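Local coordinates for MsStt7d protein (Micromonas, PDB 4IX3) that probably works as a protein kinase, its catalytic domain binding ATP and magnesium and passing phosphate on to protein substrates, at residues D46-N51 and L109-E114; A139-V144 and A261-R266; N203-D208 and S228-K233. One frame throughout, in Å; residues are numbered along the deposited sequence. Where two conformers were deposited one is given.

Interaction 1: D46-N51 and L109-E114; sequences DVVLKN and LMWANE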
loop_
_atom_site.group_PDB
_atom_site.type_symbol
_atom_site.label_atom_id
_atom_site.label_comp_id
_atom_site.label_asym_id
_atom_site.label_seq_id
_atom_site.Cartn_x
_atom_site.Cartn_y
_atom_site.Cartn_z
ATOM N N ASP B 46 2.878 16.741 -20.347
ATOM C CA ASP B 46 3.253 15.676 -19.411
ATOM C C ASP B 46 2.427 15.751 -18.139
ATOM O O ASP B 46 2.344 16.792 -17.487
ATOM C CB ASP B 46 4.734 15.825 -19.100
ATOM C CG ASP B 46 5.584 15.564 -20.309
ATOM O OD1 ASP B 46 5.196 14.739 -21.158
ATOM O OD2 ASP B 46 6.650 16.178 -20.463
ATOM N N VAL B 47 1.782 14.632 -17.816
ATOM C CA VAL B 47 0.915 14.598 -16.665
ATOM C C VAL B 47 1.261 13.388 -15.789
ATOM O O VAL B 47 2.001 12.492 -16.225
ATOM C CB VAL B 47 -0.597 14.556 -17.051
ATOM C CG1 VAL B 47 -0.929 15.871 -17.765
ATOM C CG2 VAL B 47 -0.953 13.352 -17.901
ATOM N N VAL B 48 0.685 13.378 -14.591
ATOM C CA VAL B 48 0.755 12.220 -13.695
ATOM C C VAL B 48 -0.697 11.852 -13.399
ATOM O O VAL B 48 -1.552 12.713 -13.281
ATOM C CB VAL B 48 1.554 12.598 -12.437
ATOM C CG1 VAL B 48 1.357 11.590 -11.335
ATOM C CG2 VAL B 48 3.027 12.688 -12.780
ATOM N N LEU B 49 -0.963 10.554 -13.304
ATOM C CA LEU B 49 -2.315 9.994 -13.252
ATOM C C LEU B 49 -2.362 9.009 -12.088
ATOM O O LEU B 49 -1.437 8.221 -11.928
ATOM C CB LEU B 49 -2.583 9.190 -14.540
ATOM C CG LEU B 49 -2.733 10.067 -15.796
ATOM C CD1 LEU B 49 -2.371 9.260 -17.030
ATOM C CD2 LEU B 49 -4.132 10.655 -15.800
ATOM N N LYS B 50 -3.421 9.047 -11.309
ATOM C CA LYS B 50 -3.543 8.101 -10.181
ATOM C C LYS B 50 -4.895 7.434 -10.209
ATOM O O LYS B 50 -5.916 8.121 -10.368
ATOM C CB LYS B 50 -3.420 8.837 -8.824
ATOM C CG LYS B 50 -3.403 7.877 -7.621
ATOM C CD LYS B 50 -3.085 8.619 -6.314
ATOM C CE LYS B 50 -3.039 7.641 -5.175
ATOM N NZ LYS B 50 -2.742 8.366 -3.874
ATOM N N ASN B 51 -4.905 6.116 -9.946
ATOM C CA ASN B 51 -6.175 5.436 -9.691
ATOM C C ASN B 51 -6.075 4.658 -8.366
ATOM O O ASN B 51 -5.015 4.671 -7.715
ATOM C CB ASN B 51 -6.602 4.532 -10.858
ATOM C CG ASN B 51 -5.749 3.272 -10.982
ATOM O OD1 ASN B 51 -4.657 3.166 -10.382
ATOM N ND2 ASN B 51 -6.240 2.310 -11.783
ATOM N N LEU B 109 -7.379 10.496 -11.058
ATOM C CA LEU B 109 -7.000 11.908 -10.836
ATOM C C LEU B 109 -5.833 12.231 -11.738
ATOM O O LEU B 109 -4.986 11.379 -12.049
ATOM C CB LEU B 109 -6.610 12.088 -9.368
ATOM C CG LEU B 109 -7.651 11.635 -8.364
ATOM C CD1 LEU B 109 -7.187 11.994 -6.951
ATOM C CD2 LEU B 109 -9.024 12.260 -8.660
ATOM N N MET B 110 -5.702 13.518 -12.104
ATOM C CA MET B 110 -4.633 13.960 -12.982
ATOM C C MET B 110 -4.011 15.263 -12.464
ATOM O O MET B 110 -4.729 16.157 -12.002
ATOM C CB MET B 110 -5.175 14.162 -14.406
ATOM C CG MET B 110 -4.086 14.408 -15.451
ATOM S SD MET B 110 -4.694 14.311 -17.149
ATOM C CE MET B 110 -5.516 15.900 -17.291
ATOM N N TRP B 111 -2.684 15.289 -12.542
ATOM C CA TRP B 111 -1.904 16.489 -12.216
ATOM C C TRP B 111 -0.942 16.806 -13.332
ATOM O O TRP B 111 -0.510 15.913 -14.077
ATOM C CB TRP B 111 -1.081 16.292 -10.939
ATOM C CG TRP B 111 -1.898 16.003 -9.726
ATOM C CD1 TRP B 111 -2.297 16.841 -8.726
ATOM C CD2 TRP B 111 -2.363 14.674 -9.331
ATOM N NE1 TRP B 111 -2.961 16.139 -7.737
ATOM C CE2 TRP B 111 -3.060 14.829 -8.083
ATOM C CE3 TRP B 111 -2.257 13.396 -9.902
ATOM C CZ2 TRP B 111 -3.557 13.728 -7.390
ATOM C CZ3 TRP B 111 -2.724 12.308 -9.181
ATOM C CH2 TRP B 111 -3.367 12.480 -7.960
ATOM N N ALA B 112 -0.443 18.062 -13.357
ATOM C CA ALA B 112 0.718 18.336 -14.179
ATOM C C ALA B 112 1.916 17.554 -13.625
ATOM O O ALA B 112 2.054 17.411 -12.397
ATOM C CB ALA B 112 1.083 19.805 -14.091
ATOM N N ASN B 113 2.785 17.098 -14.525
ATOM C CA ASN B 113 4.079 16.550 -14.145
ATOM C C ASN B 113 4.996 17.757 -13.876
ATOM O O ASN B 113 5.411 18.454 -14.818
ATOM C CB ASN B 113 4.633 15.656 -15.258
ATOM C CG ASN B 113 5.929 14.995 -14.865
ATOM O OD1 ASN B 113 6.617 15.483 -13.966
ATOM N ND2 ASN B 113 6.276 13.888 -15.504
ATOM N N GLU B 114 5.278 18.027 -12.602
ATOM C CA GLU B 114 6.040 19.212 -12.208
ATOM C C GLU B 114 7.547 18.994 -12.405
ATOM O O GLU B 114 8.328 19.950 -12.265
ATOM C CB GLU B 114 5.741 19.555 -10.757
ATOM C CG GLU B 114 4.274 19.909 -10.550
ATOM C CD GLU B 114 3.876 21.268 -11.097
ATOM O OE1 GLU B 114 4.764 22.122 -11.350
ATOM O OE2 GLU B 114 2.670 21.550 -11.026
HETATM O O HOH W 1 4.687 12.588 -17.332
#
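Trp111 and Lys50 meet because their torsions send the two side chains differently from the same face of the sheet. Trp111 holds CG anti to its carbonyl carbon (chi1 -61°), which brings the six-membered end of the indole back against the neighbouring strand, whereas Lys50 sets CG opposite its own N (chi1 -174°) and runs out fully extended. The indole thus meets the root of the lysine: Lys50 CB lies in the ring plane at its edge, 3.6 Å from Trp111 CZ3. Another edge carbon, Trp111 CE3, sits 3.5 Å from Val48 O, while Trp111 NE1 is hydrogen-bonded to Asn70.

The backbones form an antiparallel ladder. Val48 and Trp111 make a hydrogen-bonded pair, with Val48 N to Trp111 O at 2.8 Å and a nearly straight return bond (170°); Lys50 and Leu109 repeat the pattern. On the face of Leu49 and Met110 these two side chains run side by side, with Leu49 CD2 3.8 Å from Met110 CG. Met110 SD also lies 3.9 Å from Val47 CG2, continuing this buried layer. Beyond the strand, Asn113 N still reaches Asp46 O at 3.0 Å, from above the carbonyl plane, and one water bridges Val47 O to Asn113 ND2.

Lys50 NZ forms a salt bridge with Glu66 of helix 59-76, the lysine-glutamate pair characteristic of active-like kinases. Trp111 probably takes the gatekeeper position, followed by Ala112 and Glu114, which, like Lys50, contact ADP in a nucleotide-bound form: this is the beta3-beta5 pair and hinge of the kinase N-lobe.

Interaction 2: A139-V144 and A261-R266; sequences ATELGV and AVVGLR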
loop_
_atom_site.group_PDB
_atom_site.type_symbol
_atom_site.label_atom_id
_atom_site.label_comp_id
_atom_site.label_asym_id
_atom_site.label_seq_id
_atom_site.Cartn_x
_atom_site.Cartn_y
_atom_site.Cartn_z
ATOM N N ALA B 139 25.223 26.951 -3.809
ATOM C CA ALA B 139 25.229 25.503 -4.007
ATOM C C ALA B 139 26.008 24.785 -2.915
ATOM O O ALA B 139 27.000 24.104 -3.170
ATOM C CB ALA B 139 25.792 25.158 -5.377
ATOM N N THR B 140 25.527 24.955 -1.693
ATOM C CA THR B 140 26.091 24.336 -0.489
ATOM C C THR B 140 24.946 23.725 0.318
ATOM O O THR B 140 23.774 24.046 0.081
ATOM C CB THR B 140 26.855 25.333 0.421
ATOM O OG1 THR B 140 25.950 26.359 0.883
ATOM C CG2 THR B 140 28.006 25.980 -0.320
ATOM N N GLU B 141 25.260 22.872 1.292
ATOM C CA GLU B 141 24.187 22.333 2.118
ATOM C C GLU B 141 23.404 23.488 2.752
ATOM O O GLU B 141 22.152 23.480 2.745
ATOM C CB GLU B 141 24.676 21.377 3.196
ATOM C CG GLU B 141 25.035 19.997 2.661
ATOM C CD GLU B 141 26.341 19.950 1.892
ATOM O OE1 GLU B 141 27.381 20.437 2.395
ATOM O OE2 GLU B 141 26.323 19.515 0.730
ATOM N N LEU B 142 24.104 24.508 3.277
ATOM C CA LEU B 142 23.401 25.620 3.895
ATOM C C LEU B 142 22.497 26.332 2.892
ATOM O O LEU B 142 21.337 26.647 3.190
ATOM C CB LEU B 142 24.397 26.610 4.504
ATOM C CG LEU B 142 23.813 27.851 5.197
ATOM C CD1 LEU B 142 22.832 27.472 6.289
ATOM C CD2 LEU B 142 24.957 28.652 5.840
ATOM N N GLY B 143 23.026 26.606 1.710
ATOM C CA GLY B 143 22.295 27.317 0.677
ATOM C C GLY B 143 21.023 26.589 0.248
ATOM O O GLY B 143 19.937 27.198 0.222
ATOM N N VAL B 144 21.135 25.285 -0.015
ATOM C CA VAL B 144 19.967 24.518 -0.464
ATOM C C VAL B 144 18.987 24.374 0.701
ATOM O O VAL B 144 17.763 24.413 0.491
ATOM C CB VAL B 144 20.291 23.164 -1.116
ATOM C CG1 VAL B 144 21.104 23.369 -2.372
ATOM C CG2 VAL B 144 20.874 22.144 -0.149
ATOM N N ALA B 261 20.390 19.533 5.202
ATOM C CA ALA B 261 21.528 20.197 5.846
ATOM C C ALA B 261 22.760 19.314 6.005
ATOM O O ALA B 261 23.876 19.850 6.021
ATOM C CB ALA B 261 21.084 20.737 7.201
ATOM N N VAL B 262 22.579 17.993 6.140
ATOM C CA VAL B 262 23.699 17.092 6.526
ATOM C C VAL B 262 23.732 15.914 5.562
ATOM O O VAL B 262 22.795 15.081 5.587
ATOM C CB VAL B 262 23.565 16.577 7.963
ATOM C CG1 VAL B 262 24.789 15.766 8.377
ATOM C CG2 VAL B 262 23.320 17.726 8.938
ATOM N N VAL B 263 24.729 15.891 4.671
ATOM C CA VAL B 263 24.826 14.865 3.612
ATOM C C VAL B 263 24.657 13.465 4.222
ATOM O O VAL B 263 23.941 12.615 3.663
ATOM C CB VAL B 263 26.102 14.991 2.742
ATOM C CG1 VAL B 263 26.230 13.809 1.785
ATOM C CG2 VAL B 263 26.062 16.317 1.986
ATOM N N GLY B 264 25.351 13.210 5.316
ATOM C CA GLY B 264 25.292 11.878 5.931
ATOM C C GLY B 264 23.937 11.495 6.513
ATOM O O GLY B 264 23.726 10.297 6.809
ATOM N N LEU B 265 22.990 12.446 6.651
ATOM C CA LEU B 265 21.659 12.068 7.103
ATOM C C LEU B 265 20.710 11.806 5.937
ATOM O O LEU B 265 19.523 11.577 6.181
ATOM C CB LEU B 265 21.069 13.129 8.020
ATOM C CG LEU B 265 21.943 13.414 9.260
ATOM C CD1 LEU B 265 21.292 14.487 10.117
ATOM C CD2 LEU B 265 22.189 12.129 10.045
ATOM N N ARG B 266 21.216 11.825 4.704
ATOM C CA ARG B 266 20.319 11.664 3.538
ATOM C C ARG B 266 19.883 10.227 3.278
ATOM O O ARG B 266 18.956 10.000 2.508
ATOM C CB ARG B 266 20.936 12.270 2.269
ATOM C CG ARG B 266 21.020 13.787 2.447
ATOM C CD ARG B 266 21.676 14.473 1.284
ATOM N NE ARG B 266 21.652 15.923 1.488
ATOM C CZ ARG B 266 22.293 16.783 0.684
ATOM N NH1 ARG B 266 22.955 16.344 -0.392
ATOM N NH2 ARG B 266 22.286 18.096 0.932
#
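Glu141 presses its aliphatic part against the last turn of helix 246-261, and this is the tight part of the contact. Its CB lies 3.3 Å from Ala261 O. The next carbon, Glu141 CG, stands 3.8 Å from Arg266 NH2, so the guanidinium meets the methylene rather than the carboxylate. A bend at chi2 (74°) then turns the acid aside, and Glu141 OE2 stays 4.3 Å from Arg266 NH2, well out of the guanidinium plane. The opposite charges are near enough to feel each other, but they do not form a salt bridge. Thr127 OG1 joins the two groups indirectly, being hydrogen-bonded both to Glu141 OE2 and to Arg266 NH2.

Arg266 is extended from CG to NE and reaches back from beyond the 3-10 turn to the end of helix 246-261, where NE and NH2 bond to the carbonyls of Gln259 and Leu260. Its positive charge is probably favoured there by the carbonyl-rich C-terminal end of the helix. On this inner side Val144, packed on helix 127-133, is a buried but distant neighbour, its CG2 4.4 Å from Arg266 NH2.

Toward solvent the contact narrows to exposed Val263, whose CG2 lies 3.4 Å from Glu141 OE2, a purely van der Waals neighbour, and also hangs 3.9 Å above one guanidinium face of Arg266, offset toward its rim. Farther out, Thr140 starts the facing helix as its N-cap, its OG1 accepting from Gly143 N at 3.0 Å.

The contact therefore joins two helix ends: the capped start of helix 141-161 and the terminus of helix 246-261 with its following 3-10 turn. By their place in the chain they correspond to alphaE and alphaF, the central helices of the helical C-lobe of the protein kinase fold.

Interaction 3: N203-D208 and S228-K233; sequences NYYPGD and SPRPTK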
loop_
_atom_site.group_PDB
_atom_site.type_symbol
_atom_site.label_atom_id
_atom_site.label_comp_id
_atom_site.label_asym_id
_atom_site.label_seq_id
_atom_site.Cartn_x
_atom_site.Cartn_y
_atom_site.Cartn_z
ATOM N N ASN B 203 -10.913 13.060 6.218
ATOM C CA ASN B 203 -9.781 12.210 6.572
ATOM C C ASN B 203 -9.121 12.585 7.922
ATOM O O ASN B 203 -7.884 12.522 8.084
ATOM C CB ASN B 203 -8.789 12.178 5.403
ATOM C CG ASN B 203 -7.862 10.975 5.434
ATOM O OD1 ASN B 203 -8.265 9.892 5.834
ATOM N ND2 ASN B 203 -6.622 11.155 4.983
ATOM N N TYR B 204 -9.965 12.992 8.866
ATOM C CA TYR B 204 -9.530 13.595 10.120
ATOM C C TYR B 204 -10.269 12.903 11.259
ATOM O O TYR B 204 -11.483 12.971 11.330
ATOM C CB TYR B 204 -9.921 15.062 10.063
ATOM C CG TYR B 204 -9.396 15.942 11.180
ATOM C CD1 TYR B 204 -8.071 15.843 11.603
ATOM C CD2 TYR B 204 -10.215 16.865 11.796
ATOM C CE1 TYR B 204 -7.567 16.700 12.577
ATOM C CE2 TYR B 204 -9.740 17.725 12.790
ATOM C CZ TYR B 204 -8.400 17.663 13.153
ATOM O OH TYR B 204 -7.866 18.544 14.098
ATOM N N TYR B 205 -9.541 12.183 12.105
ATOM C CA TYR B 205 -10.151 11.254 13.071
ATOM C C TYR B 205 -9.180 11.089 14.237
ATOM O O TYR B 205 -7.981 11.330 14.031
ATOM C CB TYR B 205 -10.470 9.906 12.388
ATOM C CG TYR B 205 -9.328 9.377 11.528
ATOM C CD1 TYR B 205 -8.251 8.706 12.108
ATOM C CD2 TYR B 205 -9.286 9.618 10.148
ATOM C CE1 TYR B 205 -7.207 8.235 11.330
ATOM C CE2 TYR B 205 -8.224 9.180 9.367
ATOM C CZ TYR B 205 -7.185 8.485 9.965
ATOM O OH TYR B 205 -6.101 8.030 9.229
ATOM N N PRO B 206 -9.672 10.717 15.448
ATOM C CA PRO B 206 -8.727 10.512 16.542
ATOM C C PRO B 206 -7.982 9.211 16.312
ATOM O O PRO B 206 -8.541 8.255 15.742
ATOM C CB PRO B 206 -9.602 10.387 17.800
ATOM C CG PRO B 206 -10.980 10.778 17.385
ATOM C CD PRO B 206 -11.069 10.591 15.892
ATOM N N GLY B 207 -6.739 9.169 16.786
ATOM C CA GLY B 207 -5.955 7.939 16.733
ATOM C C GLY B 207 -4.970 7.870 15.587
ATOM O O GLY B 207 -4.933 8.755 14.710
ATOM N N ASP B 208 -4.137 6.834 15.597
ATOM C CA ASP B 208 -3.100 6.671 14.587
ATOM C C ASP B 208 -3.734 6.654 13.184
ATOM O O ASP B 208 -4.866 6.148 13.018
ATOM C CB ASP B 208 -2.164 5.469 14.865
ATOM C CG ASP B 208 -1.390 5.574 16.220
ATOM O OD1 ASP B 208 -1.248 6.686 16.766
ATOM O OD2 ASP B 208 -0.847 4.563 16.741
ATOM N N SER B 228 -8.962 12.195 22.180
ATOM C CA SER B 228 -9.644 13.370 21.628
ATOM C C SER B 228 -11.081 13.030 21.229
ATOM O O SER B 228 -11.342 11.919 20.761
ATOM C CB SER B 228 -8.855 13.899 20.419
ATOM O OG SER B 228 -9.539 14.899 19.656
ATOM N N PRO B 229 -12.024 13.968 21.453
ATOM C CA PRO B 229 -13.298 13.859 20.752
ATOM C C PRO B 229 -13.119 13.658 19.247
ATOM O O PRO B 229 -12.120 14.092 18.646
ATOM C CB PRO B 229 -13.971 15.222 20.986
ATOM C CG PRO B 229 -13.304 15.804 22.178
ATOM C CD PRO B 229 -11.907 15.235 22.201
ATOM N N ARG B 230 -14.114 13.012 18.651
ATOM C CA ARG B 230 -14.281 12.960 17.207
ATOM C C ARG B 230 -14.478 14.378 16.711
ATOM O O ARG B 230 -15.163 15.161 17.373
ATOM C CB ARG B 230 -15.546 12.167 16.890
ATOM C CG ARG B 230 -15.289 10.794 16.307
ATOM C CD ARG B 230 -15.051 10.953 14.817
ATOM N NE ARG B 230 -14.617 9.726 14.158
ATOM C CZ ARG B 230 -13.887 9.707 13.047
ATOM N NH1 ARG B 230 -13.482 10.854 12.502
ATOM N NH2 ARG B 230 -13.552 8.543 12.498
ATOM N N PRO B 231 -13.865 14.724 15.559
ATOM C CA PRO B 231 -14.042 16.091 15.087
ATOM C C PRO B 231 -15.424 16.311 14.489
ATOM O O PRO B 231 -15.927 15.488 13.715
ATOM C CB PRO B 231 -12.987 16.245 13.992
ATOM C CG PRO B 231 -12.607 14.858 13.600
ATOM C CD PRO B 231 -12.854 13.977 14.793
ATOM N N THR B 232 -16.054 17.391 14.925
ATOM C CA THR B 232 -17.328 17.823 14.381
ATOM C C THR B 232 -17.198 19.301 14.046
ATOM O O THR B 232 -16.183 19.938 14.377
ATOM C CB THR B 232 -18.448 17.660 15.428
ATOM O OG1 THR B 232 -18.191 18.530 16.542
ATOM C CG2 THR B 232 -18.509 16.215 15.923
ATOM N N LYS B 233 -18.232 19.839 13.405
ATOM C CA LYS B 233 -18.275 21.242 13.010
ATOM C C LYS B 233 -18.150 22.177 14.207
ATOM O O LYS B 233 -17.551 23.244 14.099
ATOM C CB LYS B 233 -19.574 21.552 12.265
ATOM C CG LYS B 233 -19.698 20.949 10.873
ATOM C CD LYS B 233 -21.153 20.716 10.475
ATOM C CE LYS B 233 -21.321 20.364 9.002
ATOM N NZ LYS B 233 -20.688 19.074 8.606
#
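Ser228 turns its carbonyl toward the ring of Pro206, Ser228 O lying 3.6 Å from Pro206 CG. Its hydroxyl is used within its own segment, OG donating to Pro229 O at 2.9 Å, in the carbonyl plane and on a lone pair. Pro229 contributes that same carbonyl to the Pro206 surroundings, while its ring points away.

Arg230 comes next and bends at chi2 (-83°), which carries its guanidinium across Pro206 at about a right angle. Pro206 CD sits 3.9 Å above one guanidinium face, offset toward the rim. The far end of the group reaches Tyr205 and Tyr204, ahead of Pro206: Arg230 NH1 is 3.2 Å from Tyr205 CB, and Tyr204 O lies near the guanidinium plane at its edge.

Pro231 makes the closest apolar contact, with the Tyr204 ring. Its CB lies 3.6 Å from Tyr204 CD2, and the proline crosses the ring obliquely; Pro231 CD meets Pro206 CD at 4.0 Å. Tyr204 reaches it with CG turned opposite its backbone N (chi1 -172°), and the same ring packs on Cys195 and Leu224, while Pro231 also touches Leu239 of helix 236-243. Replacing Tyr204 with alanine would probably open a gap between Pro231 and Leu224 and leave the proline without its aromatic neighbour.

Both segments belong to the long irregular chain after the DLG triplet that starts at magnesium-binding Asp188. Tyr205 packs on Arg167 of the HRD motif, placing the 203-208 side near the catalytic loop. The contact joins what corresponds to the kinase activation segment (203-208) to the chain that leads into helix 236-243.

The three contacts share no elements and sit in different parts of one kinase domain. Interaction 1 lies in the N-lobe sheet and is the most extensive, built on a regular backbone ladder with buried side chains on both faces and nucleotide-site residues in both strands or their extension. Interaction 2 is a small, mostly buried junction of helix ends in the C-lobe, where a charged pair is mediated by a threonine. Interaction 3, partly exposed, relies on prolines, a tyrosine ring and a flat guanidinium between two irregular segments. In sequence it is nested within the loop closed by interaction 2, yet their centres are 37 Å apart, on opposite sides of the chain's centre.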